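Local coordinates for protein tRNA uridine(34) acetyltransferase (Methanocaldococcus infernus, PDB 6IA8) that catalyses the acetyl-CoA- and S-adenosylmethionine-dependent formation of carboxymethyluridine at the wobble uridine of tRNAs, at residues Tyr321-Met326 with Lys359-Lys364. Residues are numbered along the deposited sequence; the frame is centred on the assembly and turned at random.
Sequences YAKSIM and KYMEKK
The Y360 ring, on the 359-364 helix, carries K364 CD over one face, 4.1 Å above the plane and displaced toward the rim. Four residues on, one turn along the helix, a lysine suits this place, since its methylenes can lie over a ring while its amine continues outward. The contact between the helices itself belongs to M361. Its CE methyl lies 3.8 Å from K323 CB. The same M361 CE is 3.9 Å from the backbone N of S324, while SD also rests against K323 CB. M361 extends from its helix with CG anti to the carbonyl carbon and a bend at the last torsion (chi3 73°), which turns the methyl at the sulfur; a long, flexible, apolar methionine can thus span backbones that come no nearer than 8.1 Å at the S324 and M361 CA atoms. K323 crosses it at about a right angle, offering its apolar root with its amine directed elsewhere, so the lysine contributes hydrocarbon without burying its charge here. Small S324 also faces the methionine, and its hydroxyl turns back to its own helix: OG donates to Y321 O over 2.7 Å, tilted 18° from the carbonyl plane, and that oxygen also accepts I325 N. The contact is therefore modest van der Waals packing. Within the Radical_SAM C-terminal region, it joins helix 312-325 to helix 353-364; Y360 and M361 both continue onto S320, and L366 touches M361 and S324. From helix 312-325, A322 also meets F271 of helix 264-276, and M326, just past the helix, touches V285 and I287 of strand 284-287 in the parallel sheet.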
loop_
_atom_site.group_PDB
_atom_site.type_symbol
_atom_site.label_atom_id
_atom_site.label_comp_id
_atom_site.label_asym_id
_atom_site.label_seq_id
_atom_site.Cartn_x
_atom_site.Cartn_y
_atom_site.Cartn_z
ATOM N N TYR A 321 -8.398 -1.368 -18.893
ATOM C CA TYR A 321 -9.637 -0.762 -18.427
ATOM C C TYR A 321 -9.499 -0.290 -16.986
ATOM O O TYR A 321 -9.836 0.853 -16.655
ATOM C CB TYR A 321 -10.804 -1.752 -18.555
ATOM C CG TYR A 321 -12.080 -1.196 -17.968
ATOM C CD1 TYR A 321 -12.851 -0.273 -18.676
ATOM C CD2 TYR A 321 -12.467 -1.524 -16.678
ATOM C CE1 TYR A 321 -14.002 0.271 -18.128
ATOM C CE2 TYR A 321 -13.602 -0.980 -16.120
ATOM C CZ TYR A 321 -14.364 -0.087 -16.840
ATOM O OH TYR A 321 -15.486 0.444 -16.249
ATOM N N ALA A 322 -9.057 -1.177 -16.098
ATOM C CA ALA A 322 -8.956 -0.818 -14.692
ATOM C C ALA A 322 -8.124 0.442 -14.500
ATOM O O ALA A 322 -8.530 1.349 -13.768
ATOM C CB ALA A 322 -8.362 -1.968 -13.885
ATOM N N LYS A 323 -6.953 0.520 -15.151
ATOM C CA LYS A 323 -6.142 1.724 -15.001
ATOM C C LYS A 323 -6.823 2.957 -15.582
ATOM O O LYS A 323 -6.612 4.071 -15.090
ATOM C CB LYS A 323 -4.787 1.515 -15.658
ATOM C CG LYS A 323 -3.882 0.535 -14.865
ATOM C CD LYS A 323 -2.460 0.534 -15.440
ATOM C CE LYS A 323 -1.447 0.861 -14.341
ATOM N NZ LYS A 323 -0.040 0.832 -14.821
ATOM N N SER A 324 -7.577 2.801 -16.668
ATOM C CA SER A 324 -8.201 3.961 -17.290
ATOM C C SER A 324 -9.279 4.573 -16.398
ATOM O O SER A 324 -9.629 5.744 -16.582
ATOM C CB SER A 324 -8.827 3.578 -18.640
ATOM O OG SER A 324 -10.022 2.858 -18.425
ATOM N N ILE A 325 -9.857 3.802 -15.475
ATOM C CA ILE A 325 -10.882 4.337 -14.577
ATOM C C ILE A 325 -10.380 4.523 -13.158
ATOM O O ILE A 325 -11.160 4.940 -12.306
ATOM C CB ILE A 325 -12.156 3.466 -14.558
ATOM C CG1 ILE A 325 -11.838 2.085 -13.935
ATOM C CG2 ILE A 325 -12.731 3.382 -15.966
ATOM C CD1 ILE A 325 -13.077 1.352 -13.401
ATOM N N MET A 326 -9.122 4.216 -12.862
ATOM C CA MET A 326 -8.629 4.353 -11.487
ATOM C C MET A 326 -8.677 5.813 -11.043
ATOM O O MET A 326 -8.178 6.677 -11.759
ATOM C CB MET A 326 -7.191 3.856 -11.370
ATOM C CG MET A 326 -7.045 2.537 -10.722
ATOM S SD MET A 326 -5.352 1.966 -10.867
ATOM C CE MET A 326 -5.702 0.190 -11.058
ATOM N N LYS A 359 1.510 0.072 -23.574
ATOM C CA LYS A 359 1.442 0.253 -25.021
ATOM C C LYS A 359 0.018 0.078 -25.543
ATOM O O LYS A 359 -0.399 0.749 -26.502
ATOM C CB LYS A 359 2.392 -0.727 -25.697
ATOM C CG LYS A 359 3.867 -0.423 -25.431
ATOM C CD LYS A 359 4.777 -1.354 -26.238
ATOM C CE LYS A 359 6.244 -1.005 -26.008
ATOM N NZ LYS A 359 7.160 -1.913 -26.752
ATOM N N TYR A 360 -0.741 -0.829 -24.927
ATOM C CA TYR A 360 -2.141 -0.982 -25.305
ATOM C C TYR A 360 -2.919 0.301 -25.029
ATOM O O TYR A 360 -3.688 0.776 -25.872
ATOM C CB TYR A 360 -2.753 -2.159 -24.555
ATOM C CG TYR A 360 -4.180 -2.475 -24.947
ATOM C CD1 TYR A 360 -4.453 -3.293 -26.024
ATOM C CD2 TYR A 360 -5.258 -1.971 -24.220
ATOM C CE1 TYR A 360 -5.749 -3.610 -26.365
ATOM C CE2 TYR A 360 -6.553 -2.281 -24.562
ATOM C CZ TYR A 360 -6.793 -3.095 -25.641
ATOM O OH TYR A 360 -8.087 -3.390 -25.999
ATOM N N MET A 361 -2.703 0.895 -23.864
ATOM C CA MET A 361 -3.389 2.132 -23.519
ATOM C C MET A 361 -2.985 3.269 -24.447
ATOM O O MET A 361 -3.831 4.093 -24.825
ATOM C CB MET A 361 -3.099 2.479 -22.058
ATOM C CG MET A 361 -3.722 1.477 -21.068
ATOM S SD MET A 361 -3.395 1.815 -19.302
ATOM C CE MET A 361 -4.460 3.239 -19.045
ATOM N N GLU A 362 -1.706 3.337 -24.825
ATOM C CA GLU A 362 -1.300 4.325 -25.820
ATOM C C GLU A 362 -2.102 4.152 -27.099
ATOM O O GLU A 362 -2.641 5.120 -27.644
ATOM C CB GLU A 362 0.197 4.203 -26.133
ATOM C CG GLU A 362 1.139 4.603 -25.016
ATOM C CD GLU A 362 2.600 4.510 -25.461
ATOM O OE1 GLU A 362 3.014 3.413 -25.920
ATOM O OE2 GLU A 362 3.327 5.537 -25.400
ATOM N N LYS A 363 -2.142 2.920 -27.618
ATOM C CA LYS A 363 -2.812 2.639 -28.874
ATOM C C LYS A 363 -4.270 3.049 -28.806
ATOM O O LYS A 363 -4.823 3.544 -29.789
ATOM C CB LYS A 363 -2.688 1.147 -29.192
ATOM C CG LYS A 363 -3.305 0.721 -30.515
ATOM C CD LYS A 363 -3.019 -0.777 -30.743
ATOM C CE LYS A 363 -3.654 -1.281 -32.023
ATOM N NZ LYS A 363 -3.108 -2.612 -32.409
ATOM N N LYS A 364 -4.920 2.819 -27.666
ATOM C CA LYS A 364 -6.352 3.057 -27.547
ATOM C C LYS A 364 -6.681 4.448 -27.010
ATOM O O LYS A 364 -7.858 4.762 -26.819
ATOM C CB LYS A 364 -6.973 1.991 -26.639
ATOM C CG LYS A 364 -7.903 1.023 -27.326
ATOM C CD LYS A 364 -7.168 0.065 -28.227
ATOM C CE LYS A 364 -8.114 -1.009 -28.758
ATOM N NZ LYS A 364 -7.441 -1.950 -29.705
#